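Local atomic coordinates of zona pellucida sperm-binding protein 1 (Gallus gallus, PDB entry 6GF6), a protein that helps build the avian egg coat, where its homodimerising N-terminal ZP-N1 domain is thought to cross-link the filaments that sperm must penetrate. Residues R84-E89 and A97-V102. The protein carries 2 engineered substitutions. Residues are numbered along the deposited sequence; the frame is centred on the assembly and turned at random.
Sequences RVQLEE and AASYEV
A bend at chi3 (51°) turns the guanidinium of R84 toward E101, whose chain runs out straight with CG anti to the backbone N (chi1 177°), and the two meet in a side-on salt bridge. NE and NH2 both grip OE2 of E101, NH2 at 2.9 Å; the oxygen lies in the guanidinium plane, but both nitrogens reach it from one face of the carboxylate, the planes standing 63° apart. An alanine at R84 removes both donors and would probably leave the E101 carboxylate without its charged mate and freer to turn. On the same sheet face, Q86 NE2 donates a nearly straight bond to S99 OG (2.7 Å), while its OE1 accepts from R42. Beneath these pairs, strands 80-90 and 96-107 form an antiparallel beta hairpin of the ZP-N1 domain, with V85–V102 and L87–Y100 as hydrogen-bonded pairs. A classic beta bulge interrupts the regular pairing: A97 and A98 both face E89, whose O accepts from A97 N at 2.7 Å and more weakly from A98 N. On the other sheet face, L87 CD1 presses tightly on V102 CG2 (3.5 Å), and L21 of strand 18-24 packs against L87. Farther along, E89 OE2 sits at the edge of the Y100 ring, bonded only weakly to OH (3.4 Å); E89 OE1 forms a salt bridge with R29, and backbone N atoms of L7 and L8 bond the Y100 hydroxyl.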
loop_
_atom_site.group_PDB
_atom_site.type_symbol
_atom_site.label_atom_id
_atom_site.label_comp_id
_atom_site.label_asym_id
_atom_site.label_seq_id
_atom_site.Cartn_x
_atom_site.Cartn_y
_atom_site.Cartn_z
ATOM N N ARG B 84 5.387 -1.371 17.054
ATOM C CA ARG B 84 4.666 -2.320 17.886
ATOM C C ARG B 84 3.209 -2.367 17.452
ATOM O O ARG B 84 2.568 -1.322 17.294
ATOM C CB ARG B 84 4.781 -1.941 19.363
ATOM C CG ARG B 84 6.181 -2.157 19.923
ATOM C CD ARG B 84 6.325 -1.741 21.382
ATOM N NE ARG B 84 5.290 -2.313 22.248
ATOM C CZ ARG B 84 4.377 -1.611 22.917
ATOM N NH1 ARG B 84 4.341 -0.283 22.848
ATOM N NH2 ARG B 84 3.492 -2.243 23.672
ATOM N N VAL B 85 2.708 -3.576 17.224
ATOM C CA VAL B 85 1.365 -3.802 16.713
ATOM C C VAL B 85 0.691 -4.835 17.597
ATOM O O VAL B 85 1.330 -5.793 18.042
ATOM C CB VAL B 85 1.378 -4.282 15.245
ATOM C CG1 VAL B 85 -0.040 -4.542 14.752
ATOM C CG2 VAL B 85 2.067 -3.263 14.353
ATOM N N GLN B 86 -0.599 -4.642 17.850
ATOM C CA GLN B 86 -1.413 -5.617 18.560
ATOM C C GLN B 86 -2.315 -6.332 17.567
ATOM O O GLN B 86 -2.947 -5.689 16.723
ATOM C CB GLN B 86 -2.250 -4.947 19.651
ATOM C CG GLN B 86 -3.027 -5.929 20.515
ATOM C CD GLN B 86 -3.944 -5.241 21.500
ATOM O OE1 GLN B 86 -4.173 -4.036 21.415
ATOM N NE2 GLN B 86 -4.485 -6.007 22.438
ATOM N N LEU B 87 -2.345 -7.659 17.650
ATOM C CA LEU B 87 -3.247 -8.488 16.861
ATOM C C LEU B 87 -4.329 -9.019 17.779
ATOM O O LEU B 87 -4.025 -9.648 18.799
ATOM C CB LEU B 87 -2.513 -9.651 16.200
ATOM C CG LEU B 87 -1.430 -9.306 15.190
ATOM C CD1 LEU B 87 -0.161 -8.957 15.915
ATOM C CD2 LEU B 87 -1.199 -10.480 14.254
ATOM N N GLU B 88 -5.579 -8.765 17.424
ATOM C CA GLU B 88 -6.719 -9.260 18.182
ATOM C C GLU B 88 -7.404 -10.320 17.337
ATOM O O GLU B 88 -8.055 -9.999 16.336
ATOM C CB GLU B 88 -7.676 -8.131 18.543
ATOM C CG GLU B 88 -7.099 -7.167 19.555
ATOM C CD GLU B 88 -8.134 -6.225 20.125
ATOM O OE1 GLU B 88 -9.167 -5.985 19.462
ATOM O OE2 GLU B 88 -7.899 -5.718 21.241
ATOM N N GLU B 89 -7.227 -11.577 17.714
ATOM C CA GLU B 89 -7.943 -12.655 17.053
ATOM C C GLU B 89 -9.391 -12.636 17.509
ATOM O O GLU B 89 -9.669 -12.604 18.710
ATOM C CB GLU B 89 -7.293 -14.002 17.365
ATOM C CG GLU B 89 -7.891 -15.162 16.585
ATOM C CD GLU B 89 -7.216 -16.488 16.881
ATOM O OE1 GLU B 89 -7.531 -17.479 16.190
ATOM O OE2 GLU B 89 -6.385 -16.546 17.811
ATOM N N ALA B 97 -10.896 -13.574 20.900
ATOM C CA ALA B 97 -10.468 -14.898 21.343
ATOM C C ALA B 97 -9.048 -14.878 21.899
ATOM O O ALA B 97 -8.742 -15.601 22.852
ATOM C CB ALA B 97 -10.563 -15.898 20.188
ATOM N N ALA B 98 -8.170 -14.067 21.314
ATOM C CA ALA B 98 -6.792 -13.995 21.774
ATOM C C ALA B 98 -6.202 -12.659 21.359
ATOM O O ALA B 98 -6.647 -12.034 20.392
ATOM C CB ALA B 98 -5.949 -15.147 21.218
ATOM N N SER B 99 -5.188 -12.232 22.101
ATOM C CA SER B 99 -4.514 -10.972 21.838
ATOM C C SER B 99 -3.010 -11.204 21.814
ATOM O O SER B 99 -2.456 -11.825 22.728
ATOM C CB SER B 99 -4.884 -9.931 22.890
ATOM O OG SER B 99 -4.304 -8.683 22.582
ATOM N N TYR B 100 -2.360 -10.723 20.756
ATOM C CA TYR B 100 -0.926 -10.876 20.589
ATOM C C TYR B 100 -0.297 -9.511 20.347
ATOM O O TYR B 100 -0.896 -8.631 19.724
ATOM C CB TYR B 100 -0.575 -11.826 19.427
ATOM C CG TYR B 100 -1.331 -13.140 19.436
ATOM C CD1 TYR B 100 -2.653 -13.211 19.007
ATOM C CD2 TYR B 100 -0.725 -14.309 19.881
ATOM C CE1 TYR B 100 -3.345 -14.408 19.014
ATOM C CE2 TYR B 100 -1.411 -15.510 19.895
ATOM C CZ TYR B 100 -2.722 -15.555 19.462
ATOM O OH TYR B 100 -3.412 -16.750 19.475
ATOM N N GLU B 101 0.918 -9.346 20.854
ATOM C CA GLU B 101 1.699 -8.136 20.655
ATOM C C GLU B 101 2.974 -8.504 19.916
ATOM O O GLU B 101 3.633 -9.490 20.257
ATOM C CB GLU B 101 2.043 -7.464 21.979
ATOM C CG GLU B 101 2.909 -6.235 21.817
ATOM C CD GLU B 101 3.140 -5.508 23.124
ATOM O OE1 GLU B 101 2.187 -5.409 23.931
ATOM O OE2 GLU B 101 4.280 -5.043 23.344
ATOM N N VAL B 102 3.323 -7.704 18.911
ATOM C CA VAL B 102 4.486 -7.964 18.072
ATOM C C VAL B 102 5.291 -6.684 17.953
ATOM O O VAL B 102 4.737 -5.622 17.645
ATOM C CB VAL B 102 4.083 -8.456 16.669
ATOM C CG1 VAL B 102 5.319 -8.834 15.859
ATOM C CG2 VAL B 102 3.133 -9.626 16.759
#